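Local coordinates for protein aminotransferase (Psychrobacter arcticus 273-4, PDB 3IF2) that probably acts as a pyridoxal 5'-phosphate-dependent aminotransferase, possibly moving amino groups between valine and pyruvate, at residues V345-L348 and K349-L352; I433-V436 and V437-L440. All coordinates share one frame; numbering follows the deposited sequence.

Interaction 1 (V345-L348 and K349-L352); sequences VKLL and KQAL
V345 and K349 are joined one turn apart near the end of the long helix 324-351, whose closing turns are amphipathic and held by alpha-helical i to i+4 bonds. K349 N donates to V345 O at 2.9 Å, and A351 N reaches L347 O in the same way. Q350 N is less neatly placed: it gives K346 O a bent bond (N-H...O 137°) and a weak second one to L347 O. The closing bond runs from L352 N to L348 O, 2.9 Å, with L352 the first residue to leave helical backbone angles.

Side chains on the outer flank meet mainly through Q350. Its CG, anti to its own carbonyl carbon (chi1 -71°), passes 3.6 Å from K346 O, and the extended chain then runs back along the helix. Its amide oxygen OE1 comes 3.8 Å from L347 CD2, while NE2 stands 3.6 Å from K346 NZ, two nitrogens that merely adjoin. Long polar chains suit this exposed flank, and the first methylenes of Q350 lie close over the backbone oxygens of the preceding turn.

The inner flank is apolar. V345 and L348 press on L368 of strand 367-372, L348 also meets I359, and L352 packs on L357 and F372, so branched aliphatic residues fill the side turned to the sheet. L347, at the border, leans on I427 and I430 of helix 423-441. K349 suits the edge between these environments: its side chain lies against F186, and its ammonium NZ is bound by the carbonyl oxygen of E184. At the root of that lysine, both CB and CG lie 3.5 Å from V345 O.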
# COMPACT_ATOMS: atom_id res chain seq x y z
N VAL A 345 -10.32 -17.51 29.90
CA VAL A 345 -11.18 -17.08 31.04
C VAL A 345 -11.02 -18.03 32.25
O VAL A 345 -10.91 -17.55 33.39
CB VAL A 345 -12.70 -16.98 30.66
CG1 VAL A 345 -13.59 -16.72 31.90
CG2 VAL A 345 -12.93 -15.91 29.61
N LYS A 346 -11.04 -19.34 31.98
CA LYS A 346 -10.85 -20.41 32.99
C LYS A 346 -9.56 -20.11 33.74
O LYS A 346 -9.58 -19.94 34.97
CB LYS A 346 -10.75 -21.79 32.27
CG LYS A 346 -10.49 -23.11 33.05
CD LYS A 346 -11.77 -23.91 33.36
CE LYS A 346 -11.52 -25.45 33.40
NZ LYS A 346 -10.41 -25.86 34.31
N LEU A 347 -8.46 -19.98 32.99
CA LEU A 347 -7.12 -19.72 33.54
C LEU A 347 -7.03 -18.40 34.32
O LEU A 347 -6.41 -18.37 35.38
CB LEU A 347 -6.05 -19.77 32.45
CG LEU A 347 -5.82 -21.09 31.70
CD1 LEU A 347 -4.84 -20.81 30.55
CD2 LEU A 347 -5.36 -22.24 32.59
N LEU A 348 -7.66 -17.34 33.81
CA LEU A 348 -7.68 -16.03 34.50
C LEU A 348 -8.43 -16.12 35.83
O LEU A 348 -7.96 -15.56 36.82
CB LEU A 348 -8.24 -14.89 33.61
CG LEU A 348 -7.36 -14.41 32.45
CD1 LEU A 348 -8.14 -13.52 31.53
CD2 LEU A 348 -6.13 -13.69 32.94
N LYS A 349 -9.55 -16.83 35.84
CA LYS A 349 -10.31 -17.07 37.08
C LYS A 349 -9.59 -17.95 38.11
O LYS A 349 -9.88 -17.84 39.27
CB LYS A 349 -11.74 -17.56 36.80
CG LYS A 349 -12.63 -16.45 36.21
CD LYS A 349 -14.12 -16.74 36.27
CE LYS A 349 -14.97 -15.48 35.97
NZ LYS A 349 -14.81 -14.33 36.95
N GLN A 350 -8.65 -18.81 37.69
CA GLN A 350 -7.83 -19.59 38.65
C GLN A 350 -6.75 -18.71 39.26
O GLN A 350 -6.45 -18.85 40.44
CB GLN A 350 -7.17 -20.81 38.02
CG GLN A 350 -8.15 -21.89 37.68
CD GLN A 350 -7.59 -22.97 36.74
OE1 GLN A 350 -6.50 -22.84 36.15
NE2 GLN A 350 -8.37 -24.03 36.57
N ALA A 351 -6.15 -17.84 38.45
CA ALA A 351 -5.09 -16.92 38.89
C ALA A 351 -5.64 -15.79 39.80
O ALA A 351 -5.25 -15.66 40.95
CB ALA A 351 -4.37 -16.33 37.67
N LEU A 352 -6.58 -15.02 39.26
CA LEU A 352 -7.23 -13.89 39.92
C LEU A 352 -8.64 -14.43 40.22
O LEU A 352 -8.74 -15.62 40.49
CB LEU A 352 -7.18 -12.69 38.99
CG LEU A 352 -5.73 -12.42 38.50
CD1 LEU A 352 -5.68 -11.48 37.29
CD2 LEU A 352 -4.84 -11.93 39.67

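Interaction 2 (I433-V436 and V437-L440); sequences IGEV and VREL
R438 folds back over G434 on the C-terminal alpha-helix 423-441, where four successive i to i+4 bonds satisfy the carbonyls of residues 433-436. R438 N donates to G434 O at 2.9 Å, and V437 N, E439 N and L440 N bond likewise to I433 O, E435 O and V436 O.

The arginine chain bends at chi3 (-51°), laying one guanidinium face over the G434-E435 peptide, with G434 O 3.4 Å above the plane and toward its rim. Glycine suits this place because a side chain there would crowd NH1. That nitrogen finds its acceptor outside the helix, at the carbonyl oxygen of A351. With a leucine in place of R438, A351 O would probably lose this donor and the tie between the two helix ends would be weakened.

E435 does not pair with the arginine: OE2 is 5.1 Å from R438 NH2, and its salt bridge is to K431, one turn earlier. Its methylene CG comes nearest, 3.7 Å from R438 NH2. E439 OE2 has a weak hydrogen bond from N443.

Valines suit the flank turned to helix 379-388, where both V436 and the buried V437 pack on L382. I433 CG2 meets V437 CG2 at 4.3 Å, and V436 CG1 lies equally far from L440 CD2.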
# COMPACT_ATOMS: atom_id res chain seq x y z
N ILE A 433 1.11 -13.08 34.88
CA ILE A 433 0.12 -12.00 35.09
C ILE A 433 -0.55 -12.15 36.46
O ILE A 433 -0.72 -11.17 37.17
CB ILE A 433 -0.97 -11.96 33.99
CG1 ILE A 433 -0.37 -11.47 32.66
CG2 ILE A 433 -2.13 -11.03 34.38
CD1 ILE A 433 -1.26 -11.70 31.45
N GLY A 434 -0.90 -13.38 36.83
CA GLY A 434 -1.52 -13.64 38.11
C GLY A 434 -0.61 -13.34 39.29
O GLY A 434 -1.03 -12.68 40.25
N GLU A 435 0.64 -13.82 39.23
CA GLU A 435 1.61 -13.63 40.31
C GLU A 435 1.89 -12.15 40.53
O GLU A 435 1.73 -11.65 41.64
CB GLU A 435 2.90 -14.43 40.06
CG GLU A 435 2.71 -15.95 40.31
CD GLU A 435 3.85 -16.82 39.77
OE1 GLU A 435 4.37 -16.52 38.67
OE2 GLU A 435 4.19 -17.83 40.43
N VAL A 436 2.24 -11.44 39.45
CA VAL A 436 2.56 -10.01 39.53
C VAL A 436 1.40 -9.17 40.09
O VAL A 436 1.61 -8.38 41.02
CB VAL A 436 3.07 -9.45 38.17
CG1 VAL A 436 3.23 -7.93 38.20
CG2 VAL A 436 4.40 -10.13 37.79
N VAL A 437 0.19 -9.40 39.56
CA VAL A 437 -1.02 -8.65 39.97
C VAL A 437 -1.48 -8.96 41.39
O VAL A 437 -1.84 -8.05 42.13
CB VAL A 437 -2.19 -8.83 38.95
CG1 VAL A 437 -3.49 -8.24 39.50
CG2 VAL A 437 -1.83 -8.19 37.60
N ARG A 438 -1.48 -10.24 41.78
CA ARG A 438 -1.84 -10.61 43.15
C ARG A 438 -0.90 -9.96 44.15
O ARG A 438 -1.35 -9.40 45.14
CB ARG A 438 -1.85 -12.13 43.35
CG ARG A 438 -3.05 -12.88 42.76
CD ARG A 438 -3.18 -14.29 43.39
NE ARG A 438 -1.92 -15.04 43.34
CZ ARG A 438 -1.44 -15.73 42.30
NH1 ARG A 438 -2.10 -15.82 41.14
NH2 ARG A 438 -0.26 -16.35 42.43
N GLU A 439 0.40 -10.01 43.85
CA GLU A 439 1.46 -9.42 44.70
C GLU A 439 1.23 -7.91 44.89
O GLU A 439 1.45 -7.39 46.00
CB GLU A 439 2.85 -9.75 44.09
CG GLU A 439 4.09 -9.48 44.94
CD GLU A 439 4.50 -8.02 45.05
OE1 GLU A 439 4.18 -7.20 44.15
OE2 GLU A 439 5.17 -7.68 46.04
N LEU A 440 0.80 -7.22 43.82
CA LEU A 440 0.47 -5.78 43.86
C LEU A 440 -0.73 -5.50 44.75
O LEU A 440 -0.67 -4.60 45.61
CB LEU A 440 0.22 -5.20 42.45
CG LEU A 440 1.39 -4.78 41.53
CD1 LEU A 440 2.70 -5.59 41.75
CD2 LEU A 440 0.93 -4.82 40.04

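From the N terminus, the chain first reaches interaction 1 at the end of helix 324-351, then passes through strands 357-360 and 367-372, helix 379-388 and strand 414-418 before entering helix 423-441 and interaction 2. Each contact closes just one or two helical turns, and they follow in series, neither nesting nor crossing. The centres of interactions 1 and 2 are about 12 Å apart, on the same side of the chain's centre. Besides the arginine-to-carbonyl tie, the two helix ends meet where L352 CD2 packs on R438 CG, at 3.7 Å, and on V437 CG1. Together they join the two helices beside the six-stranded sheet, away from the cofactor site.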